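Local coordinates for protein O-methyltransferase (Saccharopolyspora spinosa, PDB 4CE0) that probably methylates the 4'-hydroxyl of the rhamnosyl group during spinosyn biosynthesis, using S-adenosyl-L-methionine as methyl donor and a bound magnesium ion, at residues N62-P76 with P201-D213. Sequence-based numbering, arbitrary orientation.
Sequences NLQHCVEAVLADGVP and PKLSPGGFVIIDD. With MG (magnesium ion), chain C.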
ATOM      1  N   ASN A  62     -10.265  13.903  -3.630  1.00 20.16           N
ATOM      2  CA  ASN A  62     -11.483  14.360  -4.286  1.00 15.89           C
ATOM      3  C   ASN A  62     -12.173  13.179  -4.954  1.00 18.27           C
ATOM      4  O   ASN A  62     -13.420  13.005  -4.890  1.00 20.07           O
ATOM      5  CB  ASN A  62     -11.161  15.463  -5.297  1.00 22.52           C
ATOM      6  CG  ASN A  62     -12.306  15.714  -6.267  1.00 19.56           C
ATOM      7  OD1 ASN A  62     -12.322  15.171  -7.376  1.00 20.61           O
ATOM      8  ND2 ASN A  62     -13.282  16.489  -5.836  1.00 19.83           N
ATOM      9  N   LEU A  63     -11.377  12.326  -5.587  1.00 15.70           N
ATOM     10  CA  LEU A  63     -11.959  11.193  -6.328  1.00 12.70           C
ATOM     11  C   LEU A  63     -12.694  10.280  -5.349  1.00 16.63           C
ATOM     12  O   LEU A  63     -13.803   9.821  -5.616  1.00 19.63           O
ATOM     13  CB  LEU A  63     -10.867  10.455  -7.086  1.00 14.73           C
ATOM     14  CG  LEU A  63     -11.264   9.315  -8.028  1.00 11.95           C
ATOM     15  CD1 LEU A  63     -12.406   9.695  -8.903  1.00 16.10           C
ATOM     16  CD2 LEU A  63     -10.059   8.919  -8.904  1.00 10.22           C
ATOM     17  N   GLN A  64     -12.110  10.080  -4.177  1.00 14.79           N
ATOM     18  CA  GLN A  64     -12.723   9.231  -3.157  1.00 12.80           C
ATOM     19  C   GLN A  64     -14.047   9.853  -2.657  1.00 19.09           C
ATOM     20  O   GLN A  64     -15.017   9.144  -2.465  1.00 22.77           O
ATOM     21  CB  GLN A  64     -11.787   9.054  -1.969  1.00 15.61           C
ATOM     22  CG  GLN A  64     -12.393   8.155  -0.857  1.00 19.59           C
ATOM     23  CD  GLN A  64     -11.391   7.800   0.225  1.00 22.53           C
ATOM     24  OE1 GLN A  64     -10.194   8.015   0.068  1.00 22.84           O
ATOM     25  NE2 GLN A  64     -11.889   7.273   1.351  1.00 27.18           N
ATOM     26  N   HIS A  65     -14.047  11.162  -2.407  1.00 24.79           N
ATOM     27  CA  HIS A  65     -15.247  11.901  -1.951  1.00 21.50           C
ATOM     28  C   HIS A  65     -16.374  11.710  -2.943  1.00 19.70           C
ATOM     29  O   HIS A  65     -17.495  11.355  -2.568  1.00 24.17           O
ATOM     30  CB  HIS A  65     -14.941  13.409  -1.829  1.00 27.87           C
ATOM     31  CG  HIS A  65     -16.148  14.259  -1.542  1.00 34.27           C
ATOM     32  ND1 HIS A  65     -16.956  14.771  -2.535  1.00 45.85           N
ATOM     33  CD2 HIS A  65     -16.675  14.678  -0.369  1.00 39.63           C
ATOM     34  CE1 HIS A  65     -17.936  15.468  -1.985  1.00 44.29           C
ATOM     35  NE2 HIS A  65     -17.785  15.436  -0.673  1.00 50.87           N
ATOM     36  N   CYS A  66     -16.070  11.889  -4.234  1.00 17.52           N
ATOM     37  CA  CYS A  66     -17.089  11.725  -5.283  1.00 21.14           C
ATOM     38  C   CYS A  66     -17.628  10.283  -5.413  1.00 25.41           C
ATOM     39  O   CYS A  66     -18.826  10.052  -5.520  1.00 19.58           O
ATOM     40  CB  CYS A  66     -16.548  12.196  -6.643  1.00 24.96           C
ATOM     41  SG  CYS A  66     -16.174  13.987  -6.703  1.00 25.56           S
ATOM     42  N   VAL A  67     -16.731   9.314  -5.465  1.00 17.71           N
ATOM     43  CA  VAL A  67     -17.131   7.933  -5.609  1.00 19.30           C
ATOM     44  C   VAL A  67     -17.957   7.557  -4.377  1.00 22.26           C
ATOM     45  O   VAL A  67     -18.982   6.891  -4.524  1.00 22.85           O
ATOM     46  CB  VAL A  67     -15.884   7.004  -5.719  1.00 15.13           C
ATOM     47  CG1 VAL A  67     -16.279   5.499  -5.629  1.00 17.89           C
ATOM     48  CG2 VAL A  67     -15.089   7.338  -6.996  1.00 15.53           C
ATOM     49  N   GLU A  68     -17.515   7.981  -3.176  1.00 19.51           N
ATOM     50  CA  GLU A  68     -18.225   7.597  -1.940  1.00 23.64           C
ATOM     51  C   GLU A  68     -19.625   8.193  -1.881  1.00 17.72           C
ATOM     52  O   GLU A  68     -20.553   7.564  -1.362  1.00 25.71           O
ATOM     53  CB  GLU A  68     -17.427   7.963  -0.672  1.00 28.90           C
ATOM     54  CG  GLU A  68     -16.306   6.934  -0.364  1.00 20.54           C
ATOM     55  CD  GLU A  68     -15.468   7.258   0.852  1.00 30.27           C
ATOM     56  OE1 GLU A  68     -15.833   8.189   1.585  1.00 34.55           O
ATOM     57  OE2 GLU A  68     -14.445   6.570   1.077  1.00 30.46           O
ATOM     58  N   ALA A  69     -19.773   9.394  -2.433  1.00 24.77           N
ATOM     59  CA  ALA A  69     -21.044  10.124  -2.392  1.00 29.32           C
ATOM     60  C   ALA A  69     -22.037   9.452  -3.310  1.00 26.78           C
ATOM     61  O   ALA A  69     -23.220   9.266  -2.968  1.00 35.44           O
ATOM     62  CB  ALA A  69     -20.839  11.591  -2.797  1.00 26.59           C
ATOM     63  N   VAL A  70     -21.552   9.089  -4.488  1.00 28.03           N
ATOM     64  CA  VAL A  70     -22.358   8.362  -5.466  1.00 23.34           C
ATOM     65  C   VAL A  70     -22.858   7.026  -4.911  1.00 26.56           C
ATOM     66  O   VAL A  70     -24.004   6.618  -5.170  1.00 22.13           O
ATOM     67  CB  VAL A  70     -21.519   8.129  -6.727  1.00 30.01           C
ATOM     68  CG1 VAL A  70     -21.822   6.821  -7.378  1.00 29.58           C
ATOM     69  CG2 VAL A  70     -21.675   9.319  -7.715  1.00 37.31           C
ATOM     70  N   LEU A  71     -21.978   6.316  -4.205  1.00 24.43           N
ATOM     71  CA  LEU A  71     -22.349   5.045  -3.591  1.00 30.63           C
ATOM     72  C   LEU A  71     -23.376   5.254  -2.458  1.00 37.00           C
ATOM     73  O   LEU A  71     -24.366   4.540  -2.395  1.00 32.68           O
ATOM     74  CB  LEU A  71     -21.126   4.315  -3.043  1.00 29.21           C
ATOM     75  CG  LEU A  71     -20.094   3.803  -4.044  1.00 28.37           C
ATOM     76  CD1 LEU A  71     -19.042   2.998  -3.289  1.00 30.96           C
ATOM     77  CD2 LEU A  71     -20.695   2.985  -5.188  1.00 25.01           C
ATOM     78  N   ALA A  72     -23.155   6.234  -1.574  1.00 34.89           N
ATOM     79  CA  ALA A  72     -24.091   6.446  -0.460  1.00 29.34           C
ATOM     80  C   ALA A  72     -25.435   7.012  -0.931  1.00 37.48           C
ATOM     81  O   ALA A  72     -26.477   6.666  -0.390  1.00 43.35           O
ATOM     82  CB  ALA A  72     -23.521   7.327   0.509  1.00 17.81           C
ATOM     83  N   ASP A  73     -25.400   7.889  -1.928  1.00 34.83           N
ATOM     84  CA  ASP A  73     -26.622   8.511  -2.456  1.00 32.19           C
ATOM     85  C   ASP A  73     -27.450   7.583  -3.352  1.00 43.27           C
ATOM     86  O   ASP A  73     -28.623   7.862  -3.615  1.00 54.91           O
ATOM     87  CB  ASP A  73     -26.269   9.765  -3.261  1.00 29.88           C
ATOM     88  CG  ASP A  73     -25.753  10.890  -2.399  1.00 38.56           C
ATOM     89  OD1 ASP A  73     -25.442  10.659  -1.211  1.00 48.48           O
ATOM     90  OD2 ASP A  73     -25.659  12.017  -2.919  1.00 40.43           O
ATOM     91  N   GLY A  74     -26.856   6.495  -3.839  1.00 35.30           N
ATOM     92  CA  GLY A  74     -27.543   5.632  -4.785  1.00 41.62           C
ATOM     93  C   GLY A  74     -27.511   6.096  -6.237  1.00 36.85           C
ATOM     94  O   GLY A  74     -28.326   5.655  -7.055  1.00 36.27           O
ATOM     95  N   VAL A  75     -26.555   6.949  -6.589  1.00 29.12           N
ATOM     96  CA  VAL A  75     -26.440   7.384  -7.989  1.00 23.75           C
ATOM     97  C   VAL A  75     -26.096   6.183  -8.856  1.00 32.73           C
ATOM     98  O   VAL A  75     -25.083   5.543  -8.640  1.00 31.19           O
ATOM     99  CB  VAL A  75     -25.355   8.451  -8.168  1.00 22.55           C
ATOM    100  CG1 VAL A  75     -25.333   8.972  -9.605  1.00 27.43           C
ATOM    101  CG2 VAL A  75     -25.570   9.572  -7.176  1.00 21.93           C
ATOM    102  N   PRO A  76     -26.945   5.861  -9.841  1.00 33.79           N
ATOM    103  CA  PRO A  76     -26.555   4.694 -10.630  1.00 32.59           C
ATOM    104  C   PRO A  76     -25.491   4.994 -11.682  1.00 31.20           C
ATOM    105  O   PRO A  76     -25.342   6.120 -12.184  1.00 26.87           O
ATOM    106  CB  PRO A  76     -27.880   4.259 -11.275  1.00 38.31           C
ATOM    107  CG  PRO A  76     -28.688   5.480 -11.363  1.00 36.89           C
ATOM    108  CD  PRO A  76     -28.265   6.392 -10.229  1.00 31.55           C
ATOM    109  N   PRO A 201     -23.653  13.140 -21.590  1.00 34.14           N
ATOM    110  CA  PRO A 201     -25.077  12.775 -21.679  1.00 35.16           C
ATOM    111  C   PRO A 201     -25.399  11.469 -20.944  1.00 38.80           C
ATOM    112  O   PRO A 201     -26.540  11.300 -20.519  1.00 40.35           O
ATOM    113  CB  PRO A 201     -25.323  12.631 -23.190  1.00 37.58           C
ATOM    114  CG  PRO A 201     -24.230  13.452 -23.855  1.00 42.15           C
ATOM    115  CD  PRO A 201     -23.030  13.318 -22.916  1.00 35.89           C
ATOM    116  N   LYS A 202     -24.412  10.587 -20.759  1.00 30.78           N
ATOM    117  CA  LYS A 202     -24.632   9.314 -20.057  1.00 25.50           C
ATOM    118  C   LYS A 202     -24.522   9.447 -18.545  1.00 24.98           C
ATOM    119  O   LYS A 202     -24.799   8.484 -17.797  1.00 29.52           O
ATOM    120  CB  LYS A 202     -23.620   8.255 -20.534  1.00 35.02           C
ATOM    121  CG  LYS A 202     -23.859   7.789 -21.952  1.00 40.31           C
ATOM    122  CD  LYS A 202     -22.633   7.152 -22.585  1.00 49.66           C
ATOM    123  CE  LYS A 202     -22.959   6.678 -24.009  1.00 53.59           C
ATOM    124  NZ  LYS A 202     -21.732   6.384 -24.791  1.00 51.92           N
ATOM    125  N   LEU A 203     -24.074  10.609 -18.091  1.00 28.28           N
ATOM    126  CA  LEU A 203     -23.920  10.874 -16.673  1.00 23.58           C
ATOM    127  C   LEU A 203     -25.259  11.046 -16.001  1.00 32.22           C
ATOM    128  O   LEU A 203     -26.028  11.963 -16.330  1.00 31.84           O
ATOM    129  CB  LEU A 203     -23.106  12.138 -16.437  1.00 22.23           C
ATOM    130  CG  LEU A 203     -22.766  12.473 -14.984  1.00 25.16           C
ATOM    131  CD1 LEU A 203     -21.833  11.426 -14.318  1.00 26.03           C
ATOM    132  CD2 LEU A 203     -22.110  13.848 -14.899  1.00 32.50           C
ATOM    133  N   SER A 204     -25.512  10.188 -15.022  1.00 29.58           N
ATOM    134  CA  SER A 204     -26.741  10.250 -14.233  1.00 40.49           C
ATOM    135  C   SER A 204     -26.871  11.575 -13.484  1.00 42.72           C
ATOM    136  O   SER A 204     -25.862  12.242 -13.193  1.00 40.28           O
ATOM    137  CB  SER A 204     -26.799   9.095 -13.220  1.00 34.30           C
ATOM    138  OG  SER A 204     -26.602   7.828 -13.849  1.00 33.88           O
ATOM    139  N   PRO A 205     -28.121  11.969 -13.173  1.00 41.72           N
ATOM    140  CA  PRO A 205     -28.286  13.079 -12.237  1.00 43.83           C
ATOM    141  C   PRO A 205     -27.734  12.725 -10.865  1.00 30.51           C
ATOM    142  O   PRO A 205     -27.862  11.593 -10.386  1.00 31.34           O
ATOM    143  CB  PRO A 205     -29.815  13.295 -12.195  1.00 58.57           C
ATOM    144  CG  PRO A 205     -30.404  12.035 -12.696  1.00 53.82           C
ATOM    145  CD  PRO A 205     -29.416  11.489 -13.689  1.00 47.89           C
ATOM    146  N   GLY A 206     -27.082  13.697 -10.256  1.00 27.69           N
ATOM    147  CA  GLY A 206     -26.379  13.492  -9.007  1.00 29.38           C
ATOM    148  C   GLY A 206     -24.995  12.893  -9.216  1.00 29.79           C
ATOM    149  O   GLY A 206     -24.321  12.586  -8.237  1.00 27.52           O
ATOM    150  N   GLY A 207     -24.605  12.686 -10.478  1.00 30.13           N
ATOM    151  CA  GLY A 207     -23.289  12.150 -10.833  1.00 24.39           C
ATOM    152  C   GLY A 207     -22.275  13.282 -10.904  1.00 28.04           C
ATOM    153  O   GLY A 207     -22.662  14.453 -10.914  1.00 25.77           O
ATOM    154  N   PHE A 208     -20.994  12.940 -10.986  1.00 24.25           N
ATOM    155  CA  PHE A 208     -19.924  13.933 -10.941  1.00 20.11           C
ATOM    156  C   PHE A 208     -19.138  13.990 -12.230  1.00 24.08           C
ATOM    157  O   PHE A 208     -18.771  12.949 -12.827  1.00 20.30           O
ATOM    158  CB  PHE A 208     -18.938  13.604  -9.813  1.00 25.11           C
ATOM    159  CG  PHE A 208     -19.478  13.842  -8.435  1.00 28.75           C
ATOM    160  CD1 PHE A 208     -20.153  12.832  -7.759  1.00 24.22           C
ATOM    161  CD2 PHE A 208     -19.284  15.077  -7.796  1.00 25.37           C
ATOM    162  CE1 PHE A 208     -20.660  13.046  -6.491  1.00 24.47           C
ATOM    163  CE2 PHE A 208     -19.778  15.292  -6.528  1.00 27.46           C
ATOM    164  CZ  PHE A 208     -20.465  14.279  -5.864  1.00 26.07           C
ATOM    165  N   VAL A 209     -18.851  15.218 -12.643  1.00 19.67           N
ATOM    166  CA  VAL A 209     -17.812  15.456 -13.634  1.00 24.77           C
ATOM    167  C   VAL A 209     -16.610  16.049 -12.922  1.00 25.35           C
ATOM    168  O   VAL A 209     -16.720  17.085 -12.234  1.00 19.90           O
ATOM    169  CB  VAL A 209     -18.223  16.443 -14.742  1.00 25.28           C
ATOM    170  CG1 VAL A 209     -17.118  16.482 -15.776  1.00 29.08           C
ATOM    171  CG2 VAL A 209     -19.481  16.028 -15.370  1.00 32.01           C
ATOM    172  N   ILE A 210     -15.470  15.382 -13.101  1.00 17.75           N
ATOM    173  CA  ILE A 210     -14.207  15.804 -12.555  1.00 19.87           C
ATOM    174  C   ILE A 210     -13.269  16.228 -13.691  1.00 17.78           C
ATOM    175  O   ILE A 210     -13.038  15.494 -14.653  1.00 16.77           O
ATOM    176  CB  ILE A 210     -13.590  14.684 -11.723  1.00 23.25           C
ATOM    177  CG1 ILE A 210     -14.466  14.376 -10.506  1.00 20.91           C
ATOM    178  CG2 ILE A 210     -12.207  15.074 -11.238  1.00 18.81           C
ATOM    179  CD1 ILE A 210     -14.052  13.141  -9.786  1.00 17.95           C
ATOM    180  N   ILE A 211     -12.749  17.439 -13.592  1.00 12.14           N
ATOM    181  CA  ILE A 211     -11.872  17.993 -14.636  1.00 18.84           C
ATOM    182  C   ILE A 211     -10.471  18.116 -14.027  1.00 19.01           C
ATOM    183  O   ILE A 211     -10.219  18.999 -13.215  1.00 20.84           O
ATOM    184  CB  ILE A 211     -12.329  19.365 -15.099  1.00 27.10           C
ATOM    185  CG1 ILE A 211     -13.822  19.384 -15.438  1.00 27.52           C
ATOM    186  CG2 ILE A 211     -11.500  19.812 -16.297  1.00 22.65           C
ATOM    187  CD1 ILE A 211     -14.192  18.623 -16.700  1.00 31.97           C
ATOM    188  N   ASP A 212      -9.548  17.248 -14.417  1.00 16.97           N
ATOM    189  CA  ASP A 212      -8.327  17.159 -13.657  1.00 14.95           C
ATOM    190  C   ASP A 212      -7.455  18.406 -13.835  1.00 24.99           C
ATOM    191  O   ASP A 212      -6.720  18.757 -12.929  1.00 19.86           O
ATOM    192  CB  ASP A 212      -7.532  15.893 -14.025  1.00 20.44           C
ATOM    193  CG  ASP A 212      -6.355  15.661 -13.091  1.00 23.30           C
ATOM    194  OD1 ASP A 212      -6.596  15.228 -11.941  1.00 22.43           O
ATOM    195  OD2 ASP A 212      -5.192  15.931 -13.479  1.00 20.10           O
ATOM    196  N   ASP A 213      -7.541  19.045 -15.003  1.00 20.54           N
ATOM    197  CA  ASP A 213      -6.714  20.207 -15.339  1.00 28.30           C
ATOM    198  C   ASP A 213      -7.554  21.384 -15.790  1.00 26.74           C
ATOM    199  O   ASP A 213      -7.241  22.051 -16.790  1.00 25.19           O
ATOM    200  CB  ASP A 213      -5.734  19.861 -16.465  1.00 34.05           C
ATOM    201  CG  ASP A 213      -4.690  18.877 -16.026  1.00 38.71           C
ATOM    202  OD1 ASP A 213      -3.683  19.313 -15.426  1.00 40.74           O
ATOM    203  OD2 ASP A 213      -4.900  17.668 -16.240  1.00 28.16           O
TER
HETATM  204 MG    MG C1251      -4.317  15.924 -15.265  1.00 31.12          MG
HETATM  205  O   HOH W   1      -2.564  17.119 -14.434  1.00 29.08           O
HETATM  206  O   HOH W   2      -2.895  14.434 -14.575  1.00 28.24           O
HETATM  207  O   HOH W   3      -2.961  15.900 -16.847  1.00 41.82           O
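Cys66 lies over one face of the Phe208 ring. Its SG stands 3.5 Å from Phe208 CD2, offset toward the rim, in a sulfur-aromatic contact. Cys66 CB adds a CH-pi contact over the same face. Val70 CG2 meets the ring edge in its plane, 3.8 Å from Phe208 CD1, and Ala69 CB approaches obliquely. Phe208 CG is anti to its carbonyl carbon (chi1 -71°), which sends the ring toward the helix, with one face against Cys66. Two residues on along the strand, on the same face, Ile210 CD1 touches Cys66 SG and Asn62 OD1 and lies 3.9 Å from Leu63 CD1. Helix 62-73 thus packs nearly antiparallel (166°) on strand 207-211, covering part of the central sheet of the Rossmann-like methyltransferase fold. The two methyls of Val75 press on the type II turn from Ser204 to Gly207, CG1 near Pro205 O and Gly207 N and CG2 3.4 Å from Gly206 O. Ser204 OG donates a 2.7 Å hydrogen bond to Pro76 O, from above the carbonyl plane. Beyond the other end of the strand, Asp212 OD2 lies 2.0 Å from the magnesium ion, and Asp213 OD2, Asp185 and three waters complete its shell. Arg59, earlier on the same helix, and Arg183 form salt bridges to Asp212 OD1.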